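B-agarase (Saccharophagus degradans, PDB 4BQ2) hydrolyses beta-1,4-galactosidic linkages of agarose as an exo-acting beta-agarase of glycoside hydrolase family 50. Local coordinates at residues 408-413 with 719-724; 397-402 with 700-705; 285-290 with 650-655; 678-683 with 729-734. All coordinates share one frame; numbering follows the deposited sequence. Where two conformers were deposited one is given.

Contact 1 (408-413 with 719-724); sequences LNWGFT and GFVDVT
Trp410, on the last turn of helix 394-410, reaches Phe720 with the six-membered half of its indole. CZ3 of Trp410 lies 3.9 Å from CD2 of Phe720, and the two rings meet obliquely, their planes 34° apart. A chi1 of -62° keeps the indole of Trp410 beside the backbone N, where its six-membered ring reaches Phe720, and its CH2 meets CG1 of Val721 at the ring edge, 4.4 Å away. Gly411 then takes a positive phi and ends the helix in a Schellman motif, which turns the chain so that Phe412 also faces 719-724. Phe412 comes from the opposite direction and turns its edge, CZ and CE2, to the face of Phe720 in an offset edge-to-face pair, with centroids 5.7 Å apart and planes at 68°. The CE3 atom of Trp410 borders the Phe412 ring in its plane, 3.9 Å from CE2 of Phe412, so the three aromatic residues form one cluster. Beyond the cluster, Asp722 OD1 accepts from Thr724 N in an Asx turn and from Thr724 OG1. Leu286 of strand 280-287 and Ala735 of helix 729-739 cover more of the cluster, an apolar layer between strand and outer helices consistent with a (beta/alpha)8 barrel.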
loop_
_atom_site.group_PDB
_atom_site.type_symbol
_atom_site.label_atom_id
_atom_site.label_comp_id
_atom_site.label_asym_id
_atom_site.label_seq_id
_atom_site.Cartn_x
_atom_site.Cartn_y
_atom_site.Cartn_z
ATOM N N LEU A 408 -0.610 -18.991 14.755
ATOM C CA LEU A 408 -1.065 -19.411 16.096
ATOM C C LEU A 408 -0.051 -19.122 17.207
ATOM O O LEU A 408 -0.418 -18.630 18.293
ATOM C CB LEU A 408 -1.477 -20.899 16.099
ATOM C CG LEU A 408 -2.658 -21.233 15.198
ATOM C CD1 LEU A 408 -2.839 -22.740 15.177
ATOM C CD2 LEU A 408 -3.916 -20.523 15.699
ATOM N N ASN A 409 1.221 -19.402 16.963
ATOM C CA ASN A 409 2.238 -19.046 17.962
ATOM C C ASN A 409 2.317 -17.538 18.182
ATOM O O ASN A 409 2.477 -17.053 19.316
ATOM C CB ASN A 409 3.633 -19.615 17.580
ATOM C CG ASN A 409 4.707 -19.267 18.617
ATOM O OD1 ASN A 409 5.423 -18.277 18.479
ATOM N ND2 ASN A 409 4.767 -20.047 19.699
ATOM N N TRP A 410 2.172 -16.790 17.089
ATOM C CA TRP A 410 2.367 -15.340 17.126
ATOM C C TRP A 410 1.118 -14.647 17.633
ATOM O O TRP A 410 1.121 -13.433 17.850
ATOM C CB TRP A 410 2.698 -14.827 15.713
ATOM C CG TRP A 410 3.980 -15.379 15.131
ATOM C CD1 TRP A 410 4.964 -16.085 15.785
ATOM C CD2 TRP A 410 4.405 -15.213 13.795
ATOM N NE1 TRP A 410 5.981 -16.384 14.904
ATOM C CE2 TRP A 410 5.658 -15.858 13.669
ATOM C CE3 TRP A 410 3.844 -14.577 12.671
ATOM C CZ2 TRP A 410 6.348 -15.906 12.463
ATOM C CZ3 TRP A 410 4.536 -14.629 11.454
ATOM C CH2 TRP A 410 5.799 -15.255 11.377
ATOM N N GLY A 411 0.053 -15.434 17.803
ATOM C CA GLY A 411 -1.179 -14.976 18.465
ATOM C C GLY A 411 -2.214 -14.346 17.544
ATOM O O GLY A 411 -3.230 -13.808 18.010
ATOM N N PHE A 412 -1.986 -14.434 16.241
ATOM C CA PHE A 412 -2.915 -13.839 15.292
ATOM C C PHE A 412 -4.194 -14.621 15.260
ATOM O O PHE A 412 -4.164 -15.855 15.358
ATOM C CB PHE A 412 -2.318 -13.805 13.912
ATOM C CG PHE A 412 -1.291 -12.731 13.732
ATOM C CD1 PHE A 412 -1.634 -11.401 13.903
ATOM C CD2 PHE A 412 0.028 -13.060 13.387
ATOM C CE1 PHE A 412 -0.699 -10.371 13.726
ATOM C CE2 PHE A 412 0.964 -12.041 13.201
ATOM C CZ PHE A 412 0.605 -10.706 13.386
ATOM N N THR A 413 -5.312 -13.923 15.134
ATOM C CA THR A 413 -6.579 -14.605 15.220
ATOM C C THR A 413 -7.095 -14.982 13.817
ATOM O O THR A 413 -8.126 -15.663 13.699
ATOM C CB THR A 413 -7.626 -13.759 15.946
ATOM O OG1 THR A 413 -7.795 -12.529 15.260
ATOM C CG2 THR A 413 -7.234 -13.477 17.411
ATOM N N GLY A 719 7.555 -7.294 5.227
ATOM C CA GLY A 719 7.272 -8.684 5.639
ATOM C C GLY A 719 7.395 -8.911 7.134
ATOM O O GLY A 719 8.133 -8.191 7.820
ATOM N N PHE A 720 6.643 -9.893 7.635
ATOM C CA PHE A 720 7.008 -10.567 8.893
ATOM C C PHE A 720 8.142 -11.575 8.656
ATOM O O PHE A 720 8.832 -11.954 9.588
ATOM C CB PHE A 720 5.775 -11.244 9.531
ATOM C CG PHE A 720 5.096 -10.383 10.555
ATOM C CD1 PHE A 720 4.574 -9.143 10.206
ATOM C CD2 PHE A 720 5.027 -10.798 11.892
ATOM C CE1 PHE A 720 3.941 -8.345 11.169
ATOM C CE2 PHE A 720 4.415 -10.000 12.847
ATOM C CZ PHE A 720 3.871 -8.765 12.495
ATOM N N VAL A 721 8.338 -11.978 7.411
ATOM C CA VAL A 721 9.505 -12.828 7.051
ATOM C C VAL A 721 10.233 -12.205 5.890
ATOM O O VAL A 721 9.622 -11.493 5.088
ATOM C CB VAL A 721 9.100 -14.293 6.698
ATOM C CG1 VAL A 721 8.369 -14.972 7.875
ATOM C CG2 VAL A 721 8.252 -14.382 5.418
ATOM N N ASP A 722 11.526 -12.515 5.753
ATOM C CA ASP A 722 12.290 -12.011 4.619
ATOM C C ASP A 722 12.284 -12.991 3.414
ATOM O O ASP A 722 11.518 -13.973 3.409
ATOM C CB ASP A 722 13.696 -11.601 5.109
ATOM C CG ASP A 722 14.615 -12.775 5.383
ATOM O OD1 ASP A 722 14.237 -13.973 5.190
ATOM O OD2 ASP A 722 15.790 -12.474 5.772
ATOM N N VAL A 723 13.099 -12.723 2.389
ATOM C CA VAL A 723 13.099 -13.538 1.155
ATOM C C VAL A 723 13.542 -14.992 1.404
ATOM O O VAL A 723 13.225 -15.889 0.613
ATOM C CB VAL A 723 13.959 -12.866 0.049
ATOM C CG1 VAL A 723 15.422 -12.913 0.433
ATOM C CG2 VAL A 723 13.730 -13.496 -1.325
ATOM N N THR A 724 14.273 -15.230 2.493
ATOM C CA THR A 724 14.699 -16.579 2.869
ATOM C C THR A 724 13.678 -17.333 3.748
ATOM O O THR A 724 13.976 -18.442 4.278
ATOM C CB THR A 724 16.063 -16.552 3.578
ATOM O OG1 THR A 724 15.913 -15.987 4.877
ATOM C CG2 THR A 724 17.078 -15.724 2.780
#

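Contact 2 (397-402 with 700-705); sequences DKWREV and QYMDSP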
loop_
_atom_site.group_PDB
_atom_site.type_symbol
_atom_site.label_atom_id
_atom_site.label_comp_id
_atom_site.label_asym_id
_atom_site.label_seq_id
_atom_site.Cartn_x
_atom_site.Cartn_y
_atom_site.Cartn_z
ATOM N N ASP A 397 3.202 -27.642 0.913
ATOM C CA ASP A 397 2.403 -28.128 2.016
ATOM C C ASP A 397 3.078 -27.821 3.367
ATOM O O ASP A 397 2.404 -27.408 4.309
ATOM C CB ASP A 397 2.125 -29.625 1.883
ATOM C CG ASP A 397 1.269 -29.940 0.673
ATOM O OD1 ASP A 397 0.503 -29.055 0.206
ATOM O OD2 ASP A 397 1.383 -31.060 0.172
ATOM N N LYS A 398 4.400 -28.031 3.450
ATOM C CA LYS A 398 5.132 -27.697 4.675
ATOM C C LYS A 398 5.073 -26.190 4.959
ATOM O O LYS A 398 4.881 -25.764 6.118
ATOM C CB LYS A 398 6.607 -28.086 4.549
ATOM C CG LYS A 398 7.398 -27.766 5.814
ATOM C CD LYS A 398 7.018 -28.665 6.985
ATOM C CE LYS A 398 8.105 -28.720 8.081
ATOM N NZ LYS A 398 7.565 -29.546 9.200
ATOM N N TRP A 399 5.212 -25.380 3.905
ATOM C CA TRP A 399 5.086 -23.920 4.098
ATOM C C TRP A 399 3.703 -23.581 4.708
ATOM O O TRP A 399 3.614 -22.794 5.647
ATOM C CB TRP A 399 5.311 -23.189 2.762
ATOM C CG TRP A 399 5.012 -21.701 2.812
ATOM C CD1 TRP A 399 5.710 -20.725 3.489
ATOM C CD2 TRP A 399 3.945 -21.046 2.143
ATOM N NE1 TRP A 399 5.123 -19.487 3.265
ATOM C CE2 TRP A 399 4.039 -19.660 2.449
ATOM C CE3 TRP A 399 2.904 -21.491 1.325
ATOM C CZ2 TRP A 399 3.130 -18.724 1.950
ATOM C CZ3 TRP A 399 1.981 -20.563 0.839
ATOM C CH2 TRP A 399 2.119 -19.177 1.156
ATOM N N ARG A 400 2.642 -24.190 4.182
ATOM C CA ARG A 400 1.285 -23.909 4.692
ATOM C C ARG A 400 1.121 -24.322 6.165
ATOM O O ARG A 400 0.544 -23.581 6.971
ATOM C CB ARG A 400 0.202 -24.522 3.781
ATOM C CG ARG A 400 0.239 -23.963 2.352
ATOM C CD ARG A 400 -0.973 -24.343 1.502
ATOM N NE ARG A 400 -0.571 -24.578 0.116
ATOM C CZ ARG A 400 -0.521 -25.778 -0.456
ATOM N NH1 ARG A 400 -0.899 -26.857 0.218
ATOM N NH2 ARG A 400 -0.129 -25.900 -1.706
ATOM N N GLU A 401 1.663 -25.488 6.519
ATOM C CA GLU A 401 1.582 -25.974 7.898
ATOM C C GLU A 401 2.363 -25.084 8.846
ATOM O O GLU A 401 1.844 -24.684 9.883
ATOM C CB GLU A 401 2.086 -27.417 8.026
ATOM C CG GLU A 401 2.018 -27.893 9.474
ATOM C CD GLU A 401 2.320 -29.368 9.620
ATOM O OE1 GLU A 401 1.578 -30.174 9.038
ATOM O OE2 GLU A 401 3.290 -29.699 10.326
ATOM N N VAL A 402 3.617 -24.773 8.489
ATOM C CA VAL A 402 4.435 -23.870 9.292
ATOM C C VAL A 402 3.785 -22.470 9.377
ATOM O O VAL A 402 3.843 -21.830 10.411
ATOM C CB VAL A 402 5.869 -23.750 8.664
ATOM C CG1 VAL A 402 6.658 -22.614 9.283
ATOM C CG2 VAL A 402 6.631 -25.076 8.830
ATOM N N GLN A 700 2.589 -7.002 4.424
ATOM C CA GLN A 700 2.068 -8.332 4.097
ATOM C C GLN A 700 2.940 -9.404 4.783
ATOM O O GLN A 700 3.810 -9.075 5.566
ATOM C CB GLN A 700 2.114 -8.503 2.578
ATOM C CG GLN A 700 3.542 -8.251 2.042
ATOM C CD GLN A 700 3.655 -8.344 0.542
ATOM O OE1 GLN A 700 2.664 -8.486 -0.175
ATOM N NE2 GLN A 700 4.873 -8.262 0.055
ATOM N N TYR A 701 2.726 -10.684 4.467
ATOM C CA TYR A 701 3.432 -11.779 5.148
ATOM C C TYR A 701 4.950 -11.725 4.847
ATOM O O TYR A 701 5.770 -11.867 5.749
ATOM C CB TYR A 701 2.830 -13.111 4.660
ATOM C CG TYR A 701 3.344 -14.390 5.295
ATOM C CD1 TYR A 701 3.935 -14.406 6.547
ATOM C CD2 TYR A 701 3.142 -15.619 4.637
ATOM C CE1 TYR A 701 4.391 -15.603 7.103
ATOM C CE2 TYR A 701 3.533 -16.814 5.209
ATOM C CZ TYR A 701 4.165 -16.805 6.430
ATOM O OH TYR A 701 4.557 -18.035 6.979
ATOM N N MET A 702 5.301 -11.560 3.570
ATOM C CA MET A 702 6.724 -11.634 3.155
ATOM C C MET A 702 7.175 -10.276 2.645
ATOM O O MET A 702 6.337 -9.527 2.158
ATOM C CB MET A 702 6.887 -12.649 2.028
ATOM C CG MET A 702 6.404 -14.045 2.408
ATOM S SD MET A 702 4.993 -14.700 1.453
ATOM C CE MET A 702 5.552 -14.712 -0.255
ATOM N N ASP A 703 8.475 -9.976 2.713
ATOM C CA ASP A 703 8.989 -8.792 2.024
ATOM C C ASP A 703 8.662 -8.930 0.567
ATOM O O ASP A 703 8.658 -10.051 0.020
ATOM C CB ASP A 703 10.532 -8.690 2.136
ATOM C CG ASP A 703 11.008 -8.333 3.524
ATOM O OD1 ASP A 703 10.253 -7.690 4.296
ATOM O OD2 ASP A 703 12.154 -8.732 3.851
ATOM N N SER A 704 8.446 -7.799 -0.094
ATOM C CA SER A 704 8.446 -7.761 -1.546
ATOM C C SER A 704 9.894 -8.022 -2.012
ATOM O O SER A 704 10.825 -7.673 -1.294
ATOM C CB SER A 704 8.038 -6.382 -2.085
ATOM O OG SER A 704 6.933 -5.813 -1.434
ATOM N N PRO A 705 10.070 -8.601 -3.218
ATOM C CA PRO A 705 11.389 -8.794 -3.827
ATOM C C PRO A 705 12.229 -7.516 -3.823
ATOM O O PRO A 705 11.703 -6.426 -3.998
ATOM C CB PRO A 705 11.051 -9.198 -5.250
ATOM C CG PRO A 705 9.732 -9.924 -5.120
ATOM C CD PRO A 705 8.989 -9.141 -4.077
#
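The indole of Trp399 overlaps the Tyr701 ring only at the margin: the rims of the two lie alongside each other, their planes 27° apart. Its NE1 is 3.7 Å from CE2 of Tyr701, and its CZ2 lies 3.8 Å from the same carbon. Trp399 holds CG anti to its own N (chi1 172°), a setting that swings the indole off the helix flank toward the loop. There SD of Met702 lies farther off, 4.5 Å from CZ2 of Trp399. The polar ends are satisfied elsewhere: NE1 of Trp399 by the hydroxyl of Tyr379, and OH of Tyr701 by Thr403 OG1 and Arg406 NH1, both on helix 394-410, so Tyr701 is anchored to that helix by bonds as well as by packing. The peptide before Gln700 is cis. A non-prolyl cis peptide just after a barrel strand, here 693-699, recurs at the eighth strand of clan GH-A glycosidases, and this contact is consistent with that fold.

Contact 3 (285-290 with 650-655); sequences GLDIIR and IGEFHI
Strands 280-287 and 648-652 run parallel as next-but-one neighbours, with strand 693-699 between them in the sheet. Across the segments the CA atoms of Asp287 and Glu652 are 7.5 Å apart, the closest such pair. Asp287 spans the interval: its CG stands anti to the carbonyl carbon (chi1 -62°), which carries the carboxylate across to the second segment. OD2 of Asp287 comes to 2.6 Å from the carbonyl oxygen of Gly651 and 3.5 Å from CG of Glu652. The carboxylate planes of Asp287 and Glu652 are turned 61° apart, with OD2 of Asp287 4.8 Å from OE2 of Glu652. Asn417 N bonds to Asp287 OD1 and Tyr629 OH to Glu652 OE1, while Arg603 is salt-bridged to Glu652 OE2 and only weakly paired with Asp287. A glycerol, probably from the crystallisation liquor, hydrogen-bonds to Glu652 OE1, as such molecules often do in pockets. Backbone N-H, hydroxyl and arginine groups thus meet two buried acids, a polar cluster that could suit sugar binding.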
loop_
_atom_site.group_PDB
_atom_site.type_symbol
_atom_site.label_atom_id
_atom_site.label_comp_id
_atom_site.label_asym_id
_atom_site.label_seq_id
_atom_site.Cartn_x
_atom_site.Cartn_y
_atom_site.Cartn_z
ATOM N N GLY A 285 -3.923 -10.288 11.867
ATOM C CA GLY A 285 -3.268 -11.219 10.927
ATOM C C GLY A 285 -2.614 -10.481 9.766
ATOM O O GLY A 285 -2.522 -9.228 9.772
ATOM N N LEU A 286 -2.158 -11.252 8.774
ATOM C CA LEU A 286 -1.382 -10.700 7.671
ATOM C C LEU A 286 -2.052 -10.931 6.347
ATOM O O LEU A 286 -2.779 -11.934 6.167
ATOM C CB LEU A 286 0.030 -11.343 7.606
ATOM C CG LEU A 286 0.734 -11.486 8.977
ATOM C CD1 LEU A 286 2.100 -12.151 8.806
ATOM C CD2 LEU A 286 0.867 -10.189 9.802
ATOM N N ASP A 287 -1.791 -10.028 5.418
ATOM C CA ASP A 287 -2.316 -10.123 4.071
ATOM C C ASP A 287 -1.304 -10.833 3.171
ATOM O O ASP A 287 -0.114 -10.846 3.489
ATOM C CB ASP A 287 -2.531 -8.729 3.503
ATOM C CG ASP A 287 -3.540 -7.921 4.297
ATOM O OD1 ASP A 287 -4.572 -8.487 4.692
ATOM O OD2 ASP A 287 -3.307 -6.715 4.489
ATOM N N ILE A 288 -1.777 -11.338 2.031
ATOM C CA ILE A 288 -0.893 -11.916 0.978
ATOM C C ILE A 288 -0.187 -13.158 1.513
ATOM O O ILE A 288 1.061 -13.236 1.595
ATOM C CB ILE A 288 0.131 -10.910 0.375
ATOM C CG1 ILE A 288 -0.556 -9.579 -0.011
ATOM C CG2 ILE A 288 0.823 -11.557 -0.840
ATOM C CD1 ILE A 288 -1.226 -9.586 -1.389
ATOM N N ILE A 289 -1.006 -14.116 1.904
ATOM C CA ILE A 289 -0.510 -15.394 2.378
ATOM C C ILE A 289 -0.668 -16.349 1.205
ATOM O O ILE A 289 -1.541 -17.247 1.164
ATOM C CB ILE A 289 -1.230 -15.831 3.675
ATOM C CG1 ILE A 289 -0.982 -14.785 4.783
ATOM C CG2 ILE A 289 -0.690 -17.192 4.148
ATOM C CD1 ILE A 289 -1.751 -15.100 6.048
ATOM N N ARG A 290 0.202 -16.107 0.224
ATOM C CA ARG A 290 0.219 -16.784 -1.049
ATOM C C ARG A 290 1.576 -16.450 -1.683
ATOM O O ARG A 290 2.310 -15.564 -1.206
ATOM C CB ARG A 290 -0.907 -16.249 -1.960
ATOM C CG ARG A 290 -0.826 -14.726 -2.221
ATOM C CD ARG A 290 -1.990 -14.326 -3.102
ATOM N NE ARG A 290 -1.919 -12.940 -3.579
ATOM C CZ ARG A 290 -2.893 -12.325 -4.246
ATOM N NH1 ARG A 290 -4.069 -12.951 -4.469
ATOM N NH2 ARG A 290 -2.721 -11.064 -4.644
ATOM N N ILE A 650 -9.341 -2.315 9.475
ATOM C CA ILE A 650 -8.148 -1.903 8.688
ATOM C C ILE A 650 -7.665 -3.088 7.829
ATOM O O ILE A 650 -7.293 -4.131 8.363
ATOM C CB ILE A 650 -6.995 -1.461 9.613
ATOM C CG1 ILE A 650 -7.385 -0.184 10.392
ATOM C CG2 ILE A 650 -5.678 -1.273 8.811
ATOM C CD1 ILE A 650 -7.617 1.075 9.543
ATOM N N GLY A 651 -7.713 -2.946 6.508
ATOM C CA GLY A 651 -7.361 -4.074 5.616
ATOM C C GLY A 651 -5.863 -4.184 5.419
ATOM O O GLY A 651 -5.350 -5.280 5.090
ATOM N N GLU A 652 -5.176 -3.050 5.613
ATOM C CA GLU A 652 -3.712 -2.904 5.377
ATOM C C GLU A 652 -3.109 -1.794 6.223
ATOM O O GLU A 652 -3.685 -0.708 6.325
ATOM C CB GLU A 652 -3.437 -2.557 3.908
ATOM C CG GLU A 652 -3.969 -3.603 2.955
ATOM C CD GLU A 652 -3.764 -3.277 1.495
ATOM O OE1 GLU A 652 -3.000 -2.332 1.142
ATOM O OE2 GLU A 652 -4.383 -3.988 0.704
ATOM N N PHE A 653 -1.950 -2.095 6.809
ATOM C CA PHE A 653 -0.983 -1.099 7.287
ATOM C C PHE A 653 0.367 -1.805 7.260
ATOM O O PHE A 653 0.438 -3.042 7.118
ATOM C CB PHE A 653 -1.291 -0.586 8.703
ATOM C CG PHE A 653 -1.032 -1.591 9.822
ATOM C CD1 PHE A 653 -1.899 -2.666 10.029
ATOM C CD2 PHE A 653 0.044 -1.411 10.712
ATOM C CE1 PHE A 653 -1.672 -3.577 11.075
ATOM C CE2 PHE A 653 0.267 -2.305 11.768
ATOM C CZ PHE A 653 -0.583 -3.395 11.942
ATOM N N HIS A 654 1.423 -1.025 7.400
ATOM C CA HIS A 654 2.769 -1.588 7.554
ATOM C C HIS A 654 3.786 -0.554 8.007
ATOM O O HIS A 654 3.503 0.635 7.942
ATOM C CB HIS A 654 3.263 -2.407 6.336
ATOM C CG HIS A 654 3.443 -1.650 5.038
ATOM N ND1 HIS A 654 4.042 -0.397 4.927
ATOM C CD2 HIS A 654 3.162 -2.031 3.775
ATOM C CE1 HIS A 654 4.078 -0.033 3.658
ATOM N NE2 HIS A 654 3.538 -1.001 2.938
ATOM N N ILE A 655 4.943 -1.018 8.488
ATOM C CA ILE A 655 6.112 -0.142 8.744
ATOM C C ILE A 655 7.342 -0.935 8.305
ATOM O O ILE A 655 7.450 -2.121 8.610
ATOM C CB ILE A 655 6.246 0.182 10.256
ATOM C CG1 ILE A 655 4.990 0.895 10.767
ATOM C CG2 ILE A 655 7.471 1.062 10.527
ATOM C CD1 ILE A 655 4.063 0.005 11.594
#

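Contact 4 (678-683 with 729-734); sequences EMYKDY and QEMVDA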
loop_
_atom_site.group_PDB
_atom_site.type_symbol
_atom_site.label_atom_id
_atom_site.label_comp_id
_atom_site.label_asym_id
_atom_site.label_seq_id
_atom_site.Cartn_x
_atom_site.Cartn_y
_atom_site.Cartn_z
ATOM N N GLU A 678 8.388 -1.386 17.638
ATOM C CA GLU A 678 7.737 -0.316 18.425
ATOM C C GLU A 678 6.599 0.402 17.701
ATOM O O GLU A 678 5.519 0.586 18.256
ATOM C CB GLU A 678 8.788 0.695 18.896
ATOM C CG GLU A 678 9.713 0.083 19.952
ATOM C CD GLU A 678 8.967 -0.356 21.212
ATOM O OE1 GLU A 678 7.999 0.337 21.610
ATOM O OE2 GLU A 678 9.332 -1.399 21.823
ATOM N N MET A 679 6.828 0.776 16.447
ATOM C CA MET A 679 5.810 1.449 15.665
ATOM C C MET A 679 4.598 0.540 15.402
ATOM O O MET A 679 3.464 1.024 15.353
ATOM C CB MET A 679 6.409 1.997 14.383
ATOM C CG MET A 679 7.439 3.130 14.695
ATOM S SD MET A 679 8.204 3.828 13.223
ATOM C CE MET A 679 6.821 4.502 12.298
ATOM N N TYR A 680 4.832 -0.757 15.247
ATOM C CA TYR A 680 3.714 -1.717 15.094
ATOM C C TYR A 680 2.802 -1.675 16.322
ATOM O O TYR A 680 1.564 -1.623 16.213
ATOM C CB TYR A 680 4.244 -3.136 14.917
ATOM C CG TYR A 680 3.170 -4.214 14.863
ATOM C CD1 TYR A 680 2.656 -4.801 16.019
ATOM C CD2 TYR A 680 2.722 -4.689 13.630
ATOM C CE1 TYR A 680 1.692 -5.795 15.945
ATOM C CE2 TYR A 680 1.770 -5.689 13.541
ATOM C CZ TYR A 680 1.254 -6.222 14.695
ATOM O OH TYR A 680 0.327 -7.224 14.574
ATOM N N LYS A 681 3.420 -1.738 17.490
ATOM C CA LYS A 681 2.694 -1.673 18.747
ATOM C C LYS A 681 1.880 -0.383 18.915
ATOM O O LYS A 681 0.735 -0.415 19.401
ATOM C CB LYS A 681 3.652 -1.913 19.914
ATOM C CG LYS A 681 4.114 -3.378 19.985
ATOM C CD LYS A 681 4.942 -3.669 21.223
ATOM C CE LYS A 681 6.256 -2.904 21.241
ATOM N NZ LYS A 681 7.111 -3.551 22.247
ATOM N N ASP A 682 2.444 0.732 18.464
ATOM C CA ASP A 682 1.739 2.018 18.511
ATOM C C ASP A 682 0.545 2.040 17.583
ATOM O O ASP A 682 -0.541 2.507 17.969
ATOM C CB ASP A 682 2.635 3.195 18.104
ATOM C CG ASP A 682 3.721 3.540 19.142
ATOM O OD1 ASP A 682 3.706 3.111 20.317
ATOM O OD2 ASP A 682 4.635 4.268 18.734
ATOM N N TYR A 683 0.741 1.562 16.351
ATOM C CA TYR A 683 -0.358 1.482 15.432
ATOM C C TYR A 683 -1.500 0.626 15.980
ATOM O O TYR A 683 -2.660 1.050 15.981
ATOM C CB TYR A 683 0.088 0.903 14.076
ATOM C CG TYR A 683 -0.946 1.050 12.995
ATOM C CD1 TYR A 683 -2.055 0.162 12.903
ATOM C CD2 TYR A 683 -0.825 2.044 12.040
ATOM C CE1 TYR A 683 -3.015 0.313 11.893
ATOM C CE2 TYR A 683 -1.757 2.178 11.034
ATOM C CZ TYR A 683 -2.868 1.315 10.977
ATOM O OH TYR A 683 -3.798 1.443 9.944
ATOM N N GLN A 729 12.338 -11.352 13.989
ATOM C CA GLN A 729 11.936 -11.581 15.379
ATOM C C GLN A 729 11.386 -10.351 16.062
ATOM O O GLN A 729 10.544 -10.464 16.954
ATOM C CB GLN A 729 13.085 -12.163 16.220
ATOM C CG GLN A 729 13.427 -13.624 15.879
ATOM C CD GLN A 729 12.363 -14.642 16.322
ATOM O OE1 GLN A 729 11.479 -14.353 17.147
ATOM N NE2 GLN A 729 12.448 -15.855 15.765
ATOM N N GLU A 730 11.865 -9.167 15.671
ATOM C CA GLU A 730 11.309 -7.904 16.230
ATOM C C GLU A 730 9.813 -7.784 15.913
ATOM O O GLU A 730 9.046 -7.247 16.710
ATOM C CB GLU A 730 12.056 -6.672 15.665
ATOM C CG GLU A 730 13.563 -6.697 16.009
ATOM C CD GLU A 730 14.400 -7.517 15.039
ATOM O OE1 GLU A 730 13.855 -8.224 14.151
ATOM O OE2 GLU A 730 15.639 -7.453 15.150
ATOM N N MET A 731 9.400 -8.263 14.742
ATOM C CA MET A 731 7.982 -8.157 14.344
ATOM C C MET A 731 7.152 -9.229 15.079
ATOM O O MET A 731 6.040 -8.955 15.591
ATOM C CB MET A 731 7.830 -8.268 12.816
ATOM C CG MET A 731 8.383 -7.084 12.009
ATOM S SD MET A 731 7.944 -5.447 12.682
ATOM C CE MET A 731 6.170 -5.559 12.662
ATOM N N VAL A 732 7.720 -10.427 15.176
ATOM C CA VAL A 732 7.098 -11.494 15.977
ATOM C C VAL A 732 6.826 -11.039 17.418
ATOM O O VAL A 732 5.711 -11.178 17.937
ATOM C CB VAL A 732 7.962 -12.754 16.024
ATOM C CG1 VAL A 732 7.358 -13.770 17.002
ATOM C CG2 VAL A 732 8.085 -13.378 14.638
ATOM N N ASP A 733 7.839 -10.492 18.062
ATOM C CA ASP A 733 7.641 -10.047 19.424
ATOM C C ASP A 733 6.553 -8.991 19.524
ATOM O O ASP A 733 5.702 -9.083 20.415
ATOM C CB ASP A 733 8.933 -9.545 20.019
ATOM C CG ASP A 733 8.817 -9.363 21.487
ATOM O OD1 ASP A 733 8.889 -10.366 22.192
ATOM O OD2 ASP A 733 8.595 -8.225 21.923
ATOM N N ALA A 734 6.552 -8.021 18.592
ATOM C CA ALA A 734 5.554 -6.944 18.616
ATOM C C ALA A 734 4.163 -7.521 18.431
ATOM O O ALA A 734 3.233 -7.138 19.132
ATOM C CB ALA A 734 5.867 -5.881 17.557
HETATM O O HOH W 1 7.855 -5.914 20.877
#
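The ring of Tyr680 receives two apolar groups on one side, both tilted in obliquely. The methyl carbon CE of Met731 sits 3.7 Å from CD2 of Tyr680, and CB of Ala734 lies 3.7 Å from CD1 of Tyr680, so the two carbons bracket the near half of the ring. From the other side comes Phe653, whose CZ is 3.7 Å from CE2 of Tyr680, and Phe412 packs at the hydroxyl end. Tyr680 has CG anti to its backbone N (chi1 175°), which projects the ring into the gap between the helices, while Met731, folded about its CB-CG and CG-SD bonds, curls its methyl back to meet it. The axes of 678-683 and 729-734 approach to 9.2 Å and run in the same general direction at a crossing angle of -27°. CB of Ala734 also packs against CG of Lys681, at the closest CA pair of the two helices. Farther out, Lys681 bends at its third torsion, and its NZ forms a salt bridge with Glu678 OE2 at 3.1 Å, entering from above the carboxylate plane. The same NZ donates to a water at 2.8 Å, which passes a bond on to OD2 of Asp733, 2.6 Å from that water. The interface thus pairs a buried apolar interior with a polar margin, where one ammonium group serves its own helix directly and the partner helix through water.

Overall arrangement
Contacts 1 and 2 both use helix 394-410 and lie about 8 Å apart between centres, joined where Asp703 bonds to Gly719 and Val721; each is buried and chiefly aromatic. Contact 3, nearest the centre of the chain, is just as buried but polar, its acids set in the sheet near the middle of the chain; the bond of Tyr701 N to Asp287 O ties it to contact 2. Contact 4, the outer helix pair, combines the two chemistries, apolar within and charged at a partly exposed, water-bridged margin. It touches contacts 1 and 3 through Tyr680, whereas contact 2 stays about 8 Å away between nearest atoms.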